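Local coordinates for protein AAC3-I (Uncultured bacterium, PDB 5HMN) that probably acetylates aminoglycoside antibiotics with acetyl-coenzyme A as donor, giving resistance, and is a GNAT-fold protein that binds coenzyme A, at residues C[27-32]-C[86-91]; C[22-27]-C[63-68]; C[55-60]-C[67-72]. All coordinates share one frame; numbering follows the deposited sequence.

Overall arrangement
The three contacts sit side by side in one GNAT fold, around the sheet that carries coenzyme A. Along the chain, helix 15-28 comes first, then strands 54-61, 64-75 and 82-91, which are neighbours in the sheet. Interactions 1 and 2 both use helix 15-28: its end lies against strand 82-91 and its preceding turn against strand 64-75, with centres about 8 Å apart. Interaction 3 is the hairpin of 54-61 and 64-75, centre to centre about 9 Å from interaction 2 and 11 Å from interaction 1; it shares Gly-67 and Gly-68 with interaction 2. Thus one helix covers two adjacent strands, and the hairpin extends the sheet beside the cofactor strand.

Interaction 1 of 3, residues C[27-32]-C[86-91]; sequences EAFNDM and IYDLAV. With COA (coenzyme A), chain J.
Ala-28 and Phe-29, at the end of helix 15-28, pack on Asp-88 and Ala-90 of strand 82-91, the strand along which a GNAT fold lays the pantetheine arm of coenzyme A. The tight part is small, with an apolar centre. The methyls of the two alanines meet with Ala-28 CB 3.7 Å from Ala-90 CB, and Phe-29 reaches Asp-88, Leu-89 and Ala-90 with the end of its ring. CG of Phe-29 stands beside the backbone N (chi1 -63°), a turn that carries the ring's far end to the strand: Phe-29 CZ comes 3.9 Å from Ala-90 CB, while the carbonyl of Leu-89 meets the ring at its edge. The carboxylate of Asp-88 lies obliquely to the ring, their planes 49° apart, with Asp-88 OD1 3.8 Å from Phe-29 CE2; its other oxygen, OD2, is hydrogen-bonded to Tyr-35 OH. The edge of the ring also touches the cofactor, Phe-29 CE1 3.4 Å from COA C6P, so it abuts the seam where strand and pantetheine join.

Away from the strand the contact opens out. Helix 15-28 ends in a Schellman motif at Asn-30, which has positive phi, and Asp-31 then caps the following helix, 32-36. Glu-27, Asn-30 and Met-32 are solvent-exposed and do not touch the strand.

The buried side is the strand itself, kinked by a classic beta bulge, Tyr-87 and Asp-88 both facing Ala-70. Beyond the bulge its backbone grips the cofactor much as a neighbouring strand would: COA N4P donates to Leu-89 O at 2.7 Å, and Val-91 N donates almost straight (170°) to COA O9P at 2.8 Å. Past this pair, Val-91 CG2 sits 3.5 Å from the pyrophosphate oxygen COA O4A.

Interaction 2 of 3, residues C[22-27]-C[63-68]; sequences LATFGE and GEIVGG
Helix 22-27 brings Thr-24 and Phe-25 across strand 64-68 at an angle of 71°, the two axes coming within 8.1 Å and Thr-24 CA lying 6.5 Å from Gly-67 CA. This is helix-on-sheet packing within the GNAT fold, made at a classic beta bulge where Val-66 and Gly-67 both face Ala-59 of the adjacent strand. No hydrogen bond joins helix and strand; the contact is one of shape.

Thr-24 points toward the strand and divides its two branches between different partners. Its CG2 runs anti to the backbone N, leaving OG1 on the N side (chi1 -63°). There Thr-24 OG1 lies 3.7 Å from the CG2 methyl of Ile-65 and also makes a weak hydrogen bond back to Thr-20 O in its own helix. The CG2 methyl of Thr-24 goes to the bulge instead, 4.1 Å from Gly-67 CA. Ile-65 continues along the same helix, packing on Thr-20 and Leu-21.

One residue further on, Phe-25 leaves the helix to one side, and the end of its ring comes round to meet the backbone of Gly-68. The same ring packs on Asp-88 and Ala-90, so it spans two neighbouring strands. The carbonyl oxygen of Gly-68 sits at the ring's edge, in its plane, with Gly-68 O 3.6 Å from Phe-25 CE1.

Interaction 3 of 3, residues C[55-60]-C[67-72]; sequences IALAAL and GGLAAY
Leu-57 and Leu-69 lie side by side on one face of the hairpin, pointing the same way, and touch where Leu-57 CD1 comes 3.9 Å from Leu-69 CD2. The two reach this contact by different torsions: CG of Leu-57 is turned anti to its carbonyl carbon (chi1 -56°), whereas CG of Leu-69 is opposite its own N (chi1 175°). Ile-55, Ala-59 and Ala-71 point to the same face, the one covered by helix 100-115, where Leu-57 packs on Leu-111 and Ala-59 on Ile-100. Ile-55 meets Ala-71 more loosely, CB to CB 4.4 Å.

Between these strands the reverse face is met by the methyls of Ala-56, Ala-58 and Ala-70, the last also packed by Phe-77 of the second subunit. Opposite Ala-58 the strand offers Gly-68, a non-hydrogen-bonded pair whose CA atoms are 4.2 Å apart, the shortest of the five pairs.

Segments 55-60 and 67-72 run antiparallel, 172° apart, joined by five backbone hydrogen bonds. Ile-55 with Ala-71 and Leu-57 with Leu-69 bond in both directions. Leu-57 N lies in the carbonyl plane of Leu-69, 2.7 Å from Leu-69 O, whereas Ala-59 N stands well above that of Gly-67, off the lone pairs. Polar atoms thus pair within the sheet while side chains meet across it through apolar groups, which suits the buried middle of a GNAT domain.

Interaction 1 of 3, residues C[27-32]-C[86-91]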
loop_
_atom_site.group_PDB
_atom_site.type_symbol
_atom_site.label_atom_id
_atom_site.label_comp_id
_atom_site.label_asym_id
_atom_site.label_seq_id
_atom_site.Cartn_x
_atom_site.Cartn_y
_atom_site.Cartn_z
ATOM N N GLU C 27 -14.220 15.180 -8.145
ATOM C CA GLU C 27 -15.169 15.176 -9.250
ATOM C C GLU C 27 -15.157 13.842 -9.995
ATOM O O GLU C 27 -16.210 13.303 -10.341
ATOM C CB GLU C 27 -14.860 16.320 -10.217
ATOM C CG GLU C 27 -15.519 16.179 -11.579
ATOM C CD GLU C 27 -14.796 16.966 -12.654
ATOM O OE1 GLU C 27 -14.090 17.936 -12.306
ATOM O OE2 GLU C 27 -14.924 16.609 -13.845
ATOM N N ALA C 28 -13.961 13.312 -10.243
ATOM C CA ALA C 28 -13.821 12.063 -10.985
ATOM C C ALA C 28 -14.388 10.874 -10.209
ATOM O O ALA C 28 -14.967 9.958 -10.796
ATOM C CB ALA C 28 -12.364 11.822 -11.333
ATOM N N PHE C 29 -14.219 10.891 -8.890
ATOM C CA PHE C 29 -14.688 9.802 -8.041
ATOM C C PHE C 29 -16.093 10.082 -7.512
ATOM O O PHE C 29 -16.647 9.289 -6.753
ATOM C CB PHE C 29 -13.728 9.576 -6.866
ATOM C CG PHE C 29 -12.339 9.159 -7.280
ATOM C CD1 PHE C 29 -12.141 8.355 -8.389
ATOM C CD2 PHE C 29 -11.233 9.581 -6.561
ATOM C CE1 PHE C 29 -10.863 7.976 -8.767
ATOM C CE2 PHE C 29 -9.956 9.209 -6.934
ATOM C CZ PHE C 29 -9.769 8.403 -8.037
ATOM N N ASN C 30 -16.656 11.214 -7.921
ATOM C CA ASN C 30 -17.961 11.661 -7.434
ATOM C C ASN C 30 -18.031 11.683 -5.911
ATOM O O ASN C 30 -19.060 11.355 -5.319
ATOM C CB ASN C 30 -19.077 10.780 -8.003
ATOM C CG ASN C 30 -19.296 11.005 -9.486
ATOM O OD1 ASN C 30 -19.888 12.005 -9.892
ATOM N ND2 ASN C 30 -18.821 10.072 -10.305
ATOM N N ASP C 31 -16.925 12.074 -5.284
ATOM C CA ASP C 31 -16.830 12.117 -3.833
ATOM C C ASP C 31 -16.072 13.368 -3.388
ATOM O O ASP C 31 -15.007 13.276 -2.776
ATOM C CB ASP C 31 -16.142 10.858 -3.306
ATOM C CG ASP C 31 -16.432 10.602 -1.838
ATOM O OD1 ASP C 31 -16.882 11.537 -1.143
ATOM O OD2 ASP C 31 -16.208 9.462 -1.378
ATOM N N MET C 32 -16.634 14.532 -3.698
ATOM C CA MET C 32 -15.993 15.810 -3.402
ATOM C C MET C 32 -15.803 16.024 -1.908
ATOM O O MET C 32 -14.833 16.649 -1.478
ATOM C CB MET C 32 -16.808 16.963 -3.992
ATOM C CG MET C 32 -16.677 17.099 -5.499
ATOM S SD MET C 32 -15.089 17.799 -5.997
ATOM C CE MET C 32 -15.476 19.548 -6.017
ATOM N N ILE C 86 -0.008 2.238 -6.756
ATOM C CA ILE C 86 -0.919 3.289 -7.188
ATOM C C ILE C 86 -2.154 3.297 -6.294
ATOM O O ILE C 86 -2.935 2.342 -6.284
ATOM C CB ILE C 86 -1.349 3.106 -8.654
ATOM C CG1 ILE C 86 -0.127 3.153 -9.574
ATOM C CG2 ILE C 86 -2.353 4.174 -9.046
ATOM C CD1 ILE C 86 -0.464 3.035 -11.058
ATOM N N TYR C 87 -2.325 4.368 -5.526
ATOM C CA TYR C 87 -3.490 4.470 -4.667
ATOM C C TYR C 87 -4.680 5.045 -5.425
ATOM O O TYR C 87 -5.724 4.407 -5.498
ATOM C CB TYR C 87 -3.200 5.320 -3.430
ATOM C CG TYR C 87 -4.267 5.163 -2.366
ATOM C CD1 TYR C 87 -4.133 4.221 -1.352
ATOM C CD2 TYR C 87 -5.427 5.932 -2.396
ATOM C CE1 TYR C 87 -5.120 4.065 -0.387
ATOM C CE2 TYR C 87 -6.411 5.785 -1.441
ATOM C CZ TYR C 87 -6.257 4.853 -0.439
ATOM O OH TYR C 87 -7.248 4.708 0.510
ATOM N N ASP C 88 -4.519 6.249 -5.971
ATOM C CA ASP C 88 -5.582 6.924 -6.717
ATOM C C ASP C 88 -5.087 7.356 -8.099
ATOM O O ASP C 88 -3.959 7.816 -8.245
ATOM C CB ASP C 88 -6.097 8.160 -5.958
ATOM C CG ASP C 88 -7.068 7.818 -4.828
ATOM O OD1 ASP C 88 -7.786 6.816 -4.908
ATOM O OD2 ASP C 88 -7.140 8.579 -3.843
ATOM N N LEU C 89 -5.948 7.210 -9.099
ATOM C CA LEU C 89 -5.645 7.622 -10.465
ATOM C C LEU C 89 -6.922 8.121 -11.125
ATOM O O LEU C 89 -7.925 7.409 -11.162
ATOM C CB LEU C 89 -5.045 6.464 -11.269
ATOM C CG LEU C 89 -4.837 6.693 -12.770
ATOM C CD1 LEU C 89 -3.829 7.797 -13.017
ATOM C CD2 LEU C 89 -4.394 5.406 -13.450
ATOM N N ALA C 90 -6.892 9.345 -11.644
ATOM C CA ALA C 90 -8.097 9.928 -12.230
ATOM C C ALA C 90 -7.807 10.927 -13.337
ATOM O O ALA C 90 -6.812 11.651 -13.300
ATOM C CB ALA C 90 -8.930 10.594 -11.150
ATOM N N VAL C 91 -8.704 10.957 -14.314
ATOM C CA VAL C 91 -8.669 11.923 -15.400
ATOM C C VAL C 91 -10.041 12.588 -15.510
ATOM O O VAL C 91 -11.074 11.912 -15.425
ATOM C CB VAL C 91 -8.289 11.257 -16.743
ATOM C CG1 VAL C 91 -8.419 12.245 -17.896
ATOM C CG2 VAL C 91 -6.871 10.690 -16.676
HETATM N N1A COA J . -13.781 1.980 -22.126
HETATM C C2A COA J . -12.998 1.036 -22.714
HETATM N N3A COA J . -11.660 1.103 -22.732
HETATM C C4A COA J . -11.080 2.149 -22.131
HETATM C C5A COA J . -11.825 3.102 -21.555
HETATM C C6A COA J . -13.188 3.019 -21.558
HETATM N N6A COA J . -14.220 3.835 -21.033
HETATM N N7A COA J . -11.005 4.009 -21.058
HETATM C C8A COA J . -9.747 3.641 -21.345
HETATM N N9A COA J . -9.807 2.487 -22.006
HETATM C C1B COA J . -8.757 1.746 -22.481
HETATM C C2B COA J . -8.602 1.843 -23.777
HETATM O O2B COA J . -7.923 0.657 -24.246
HETATM C C3B COA J . -7.633 2.994 -23.966
HETATM O O3B COA J . -6.961 2.953 -25.091
HETATM P P3B COA J . -7.579 3.407 -26.461
HETATM O O7A COA J . -6.466 3.468 -27.409
HETATM O O8A COA J . -8.528 2.399 -26.908
HETATM O O9A COA J . -8.303 4.705 -26.410
HETATM C C4B COA J . -6.693 2.748 -22.720
HETATM O O4B COA J . -7.402 2.251 -21.773
HETATM C C5B COA J . -6.080 4.080 -22.242
HETATM O O5B COA J . -7.024 5.104 -22.104
HETATM P P1A COA J . -6.597 6.457 -21.484
HETATM O O1A COA J . -7.073 7.490 -22.350
HETATM O O2A COA J . -5.179 6.510 -21.376
HETATM O O3A COA J . -7.381 6.597 -20.189
HETATM P P2A COA J . -7.974 7.890 -19.606
HETATM O O4A COA J . -7.056 8.947 -19.745
HETATM O O5A COA J . -9.200 8.163 -20.246
HETATM O O6A COA J . -8.415 7.629 -18.147
HETATM C CBP COA J . -9.381 6.586 -16.269
HETATM C CCP COA J . -8.845 6.414 -17.702
HETATM C CDP COA J . -8.301 7.151 -15.367
HETATM C CEP COA J . -9.787 5.216 -15.695
HETATM C CAP COA J . -10.571 7.500 -16.338
HETATM O OAP COA J . -11.580 6.810 -16.938
HETATM C C9P COA J . -11.058 7.930 -14.987
HETATM O O9P COA J . -10.580 8.839 -14.430
HETATM N N8P COA J . -12.139 7.275 -14.363
HETATM C C7P COA J . -12.657 7.664 -13.118
HETATM C C6P COA J . -11.868 7.220 -11.873
HETATM C C5P COA J . -11.270 5.794 -11.874
HETATM O O5P COA J . -11.903 4.830 -12.238
HETATM N N4P COA J . -9.925 5.672 -11.395
HETATM C C3P COA J . -9.191 4.453 -11.316
HETATM C C2P COA J . -8.507 4.279 -9.935
HETATM S S1P COA J . -7.398 2.879 -9.991
#

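Interaction 2 of 3, residues C[22-27]-C[63-68]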
loop_
_atom_site.group_PDB
_atom_site.type_symbol
_atom_site.label_atom_id
_atom_site.label_comp_id
_atom_site.label_asym_id
_atom_site.label_seq_id
_atom_site.Cartn_x
_atom_site.Cartn_y
_atom_site.Cartn_z
ATOM N N LEU C 22 -6.726 17.455 -5.707
ATOM C CA LEU C 22 -7.743 16.863 -4.842
ATOM C C LEU C 22 -9.148 17.126 -5.381
ATOM O O LEU C 22 -10.017 16.263 -5.308
ATOM C CB LEU C 22 -7.616 17.398 -3.416
ATOM C CG LEU C 22 -6.414 16.908 -2.602
ATOM C CD1 LEU C 22 -6.421 17.518 -1.203
ATOM C CD2 LEU C 22 -6.401 15.390 -2.520
ATOM N N ALA C 23 -9.361 18.317 -5.934
ATOM C CA ALA C 23 -10.648 18.667 -6.533
ATOM C C ALA C 23 -10.913 17.850 -7.799
ATOM O O ALA C 23 -12.055 17.499 -8.098
ATOM C CB ALA C 23 -10.703 20.163 -6.844
ATOM N N THR C 24 -9.853 17.554 -8.542
ATOM C CA THR C 24 -9.956 16.694 -9.720
ATOM C C THR C 24 -10.349 15.268 -9.334
ATOM O O THR C 24 -11.185 14.641 -9.998
ATOM C CB THR C 24 -8.633 16.663 -10.501
ATOM O OG1 THR C 24 -8.342 17.981 -10.982
ATOM C CG2 THR C 24 -8.724 15.704 -11.686
ATOM N N PHE C 25 -9.740 14.760 -8.264
ATOM C CA PHE C 25 -10.085 13.445 -7.732
ATOM C C PHE C 25 -11.547 13.403 -7.292
ATOM O O PHE C 25 -12.276 12.467 -7.623
ATOM C CB PHE C 25 -9.179 13.079 -6.545
ATOM C CG PHE C 25 -7.798 12.625 -6.944
ATOM C CD1 PHE C 25 -7.568 12.069 -8.189
ATOM C CD2 PHE C 25 -6.731 12.750 -6.065
ATOM C CE1 PHE C 25 -6.301 11.649 -8.556
ATOM C CE2 PHE C 25 -5.459 12.333 -6.427
ATOM C CZ PHE C 25 -5.247 11.778 -7.675
ATOM N N GLY C 26 -11.963 14.424 -6.548
ATOM C CA GLY C 26 -13.312 14.499 -6.012
ATOM C C GLY C 26 -14.400 14.430 -7.064
ATOM O O GLY C 26 -15.387 13.712 -6.902
ATOM N N GLU C 27 -14.220 15.180 -8.145
ATOM C CA GLU C 27 -15.169 15.176 -9.250
ATOM C C GLU C 27 -15.157 13.842 -9.995
ATOM O O GLU C 27 -16.210 13.303 -10.341
ATOM C CB GLU C 27 -14.860 16.320 -10.217
ATOM C CG GLU C 27 -15.519 16.179 -11.579
ATOM C CD GLU C 27 -14.796 16.966 -12.654
ATOM O OE1 GLU C 27 -14.090 17.936 -12.306
ATOM O OE2 GLU C 27 -14.924 16.609 -13.845
ATOM N N GLY C 63 -1.883 24.848 -18.549
ATOM C CA GLY C 63 -1.927 25.371 -17.195
ATOM C C GLY C 63 -3.061 24.825 -16.347
ATOM O O GLY C 63 -3.168 25.160 -15.167
ATOM N N GLU C 64 -3.909 23.994 -16.941
ATOM C CA GLU C 64 -5.033 23.400 -16.218
ATOM C C GLU C 64 -4.789 21.936 -15.860
ATOM O O GLU C 64 -4.502 21.119 -16.728
ATOM C CB GLU C 64 -6.322 23.508 -17.033
ATOM C CG GLU C 64 -7.541 22.956 -16.309
ATOM C CD GLU C 64 -8.706 22.679 -17.244
ATOM O OE1 GLU C 64 -8.482 22.580 -18.471
ATOM O OE2 GLU C 64 -9.848 22.556 -16.751
ATOM N N ILE C 65 -4.909 21.614 -14.576
ATOM C CA ILE C 65 -4.830 20.226 -14.128
ATOM C C ILE C 65 -6.063 19.471 -14.609
ATOM O O ILE C 65 -7.190 19.848 -14.292
ATOM C CB ILE C 65 -4.719 20.133 -12.593
ATOM C CG1 ILE C 65 -3.383 20.716 -12.131
ATOM C CG2 ILE C 65 -4.867 18.681 -12.128
ATOM C CD1 ILE C 65 -3.199 20.740 -10.625
ATOM N N VAL C 66 -5.845 18.416 -15.391
ATOM C CA VAL C 66 -6.944 17.638 -15.965
ATOM C C VAL C 66 -6.899 16.178 -15.509
ATOM O O VAL C 66 -7.759 15.372 -15.866
ATOM C CB VAL C 66 -6.914 17.688 -17.504
ATOM C CG1 VAL C 66 -7.096 19.131 -17.992
ATOM C CG2 VAL C 66 -5.613 17.105 -18.028
ATOM N N GLY C 67 -5.894 15.841 -14.715
ATOM C CA GLY C 67 -5.763 14.486 -14.212
ATOM C C GLY C 67 -4.598 14.359 -13.260
ATOM O O GLY C 67 -3.803 15.287 -13.115
ATOM N N GLY C 68 -4.473 13.198 -12.623
ATOM C CA GLY C 68 -3.377 12.985 -11.707
ATOM C C GLY C 68 -3.305 11.598 -11.103
ATOM O O GLY C 68 -4.198 10.767 -11.286
#

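Interaction 3 of 3, residues C[55-60]-C[67-72]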
loop_
_atom_site.group_PDB
_atom_site.type_symbol
_atom_site.label_atom_id
_atom_site.label_comp_id
_atom_site.label_asym_id
_atom_site.label_seq_id
_atom_site.Cartn_x
_atom_site.Cartn_y
_atom_site.Cartn_z
ATOM N N ILE C 55 4.485 9.630 -3.919
ATOM C CA ILE C 55 4.622 10.161 -5.271
ATOM C C ILE C 55 3.296 10.747 -5.758
ATOM O O ILE C 55 2.267 10.069 -5.761
ATOM C CB ILE C 55 5.088 9.075 -6.269
ATOM C CG1 ILE C 55 6.454 8.516 -5.861
ATOM C CG2 ILE C 55 5.142 9.635 -7.685
ATOM C CD1 ILE C 55 6.944 7.382 -6.739
ATOM N N ALA C 56 3.327 12.009 -6.167
ATOM C CA ALA C 56 2.137 12.666 -6.700
ATOM C C ALA C 56 2.411 13.211 -8.092
ATOM O O ALA C 56 3.315 14.021 -8.277
ATOM C CB ALA C 56 1.682 13.782 -5.772
ATOM N N LEU C 57 1.636 12.755 -9.072
ATOM C CA LEU C 57 1.790 13.216 -10.448
ATOM C C LEU C 57 0.562 14.001 -10.887
ATOM O O LEU C 57 -0.568 13.642 -10.557
ATOM C CB LEU C 57 2.013 12.036 -11.402
ATOM C CG LEU C 57 3.175 11.086 -11.107
ATOM C CD1 LEU C 57 3.268 10.013 -12.181
ATOM C CD2 LEU C 57 4.483 11.851 -10.996
ATOM N N ALA C 58 0.788 15.069 -11.642
ATOM C CA ALA C 58 -0.309 15.867 -12.175
ATOM C C ALA C 58 -0.189 16.018 -13.683
ATOM O O ALA C 58 0.896 16.258 -14.208
ATOM C CB ALA C 58 -0.344 17.236 -11.508
ATOM N N ALA C 59 -1.313 15.873 -14.374
ATOM C CA ALA C 59 -1.371 16.076 -15.810
ATOM C C ALA C 59 -1.972 17.443 -16.099
ATOM O O ALA C 59 -3.051 17.761 -15.608
ATOM C CB ALA C 59 -2.186 14.973 -16.475
ATOM N N LEU C 60 -1.276 18.254 -16.887
ATOM C CA LEU C 60 -1.744 19.604 -17.169
ATOM C C LEU C 60 -1.887 19.882 -18.659
ATOM O O LEU C 60 -1.091 19.418 -19.471
ATOM C CB LEU C 60 -0.810 20.644 -16.554
ATOM C CG LEU C 60 -0.827 20.722 -15.028
ATOM C CD1 LEU C 60 0.308 19.907 -14.442
ATOM C CD2 LEU C 60 -0.762 22.170 -14.581
ATOM N N GLY C 67 -5.894 15.841 -14.715
ATOM C CA GLY C 67 -5.763 14.486 -14.212
ATOM C C GLY C 67 -4.598 14.359 -13.260
ATOM O O GLY C 67 -3.803 15.287 -13.115
ATOM N N GLY C 68 -4.473 13.198 -12.623
ATOM C CA GLY C 68 -3.377 12.985 -11.707
ATOM C C GLY C 68 -3.305 11.598 -11.103
ATOM O O GLY C 68 -4.198 10.767 -11.286
ATOM N N LEU C 69 -2.229 11.365 -10.359
ATOM C CA LEU C 69 -1.925 10.061 -9.796
ATOM C C LEU C 69 -1.238 10.222 -8.444
ATOM O O LEU C 69 -0.345 11.059 -8.290
ATOM C CB LEU C 69 -1.037 9.270 -10.768
ATOM C CG LEU C 69 -0.462 7.912 -10.378
ATOM C CD1 LEU C 69 -0.345 7.040 -11.621
ATOM C CD2 LEU C 69 0.900 8.064 -9.708
ATOM N N ALA C 70 -1.673 9.431 -7.466
ATOM C CA ALA C 70 -1.011 9.364 -6.166
ATOM C C ALA C 70 -0.534 7.937 -5.909
ATOM O O ALA C 70 -1.304 6.986 -6.054
ATOM C CB ALA C 70 -1.948 9.819 -5.060
ATOM N N ALA C 71 0.732 7.787 -5.530
ATOM C CA ALA C 71 1.307 6.459 -5.349
ATOM C C ALA C 71 2.274 6.405 -4.169
ATOM O O ALA C 71 2.811 7.428 -3.745
ATOM C CB ALA C 71 2.009 6.012 -6.622
ATOM N N TYR C 72 2.494 5.200 -3.660
ATOM C CA TYR C 72 3.397 4.982 -2.533
ATOM C C TYR C 72 4.458 3.961 -2.909
ATOM O O TYR C 72 4.137 2.877 -3.398
ATOM C CB TYR C 72 2.623 4.505 -1.301
ATOM C CG TYR C 72 1.616 5.501 -0.753
ATOM C CD1 TYR C 72 0.324 5.555 -1.250
ATOM C CD2 TYR C 72 1.960 6.370 0.277
ATOM C CE1 TYR C 72 -0.600 6.464 -0.749
ATOM C CE2 TYR C 72 1.046 7.276 0.785
ATOM C CZ TYR C 72 -0.231 7.319 0.266
ATOM O OH TYR C 72 -1.145 8.219 0.771
#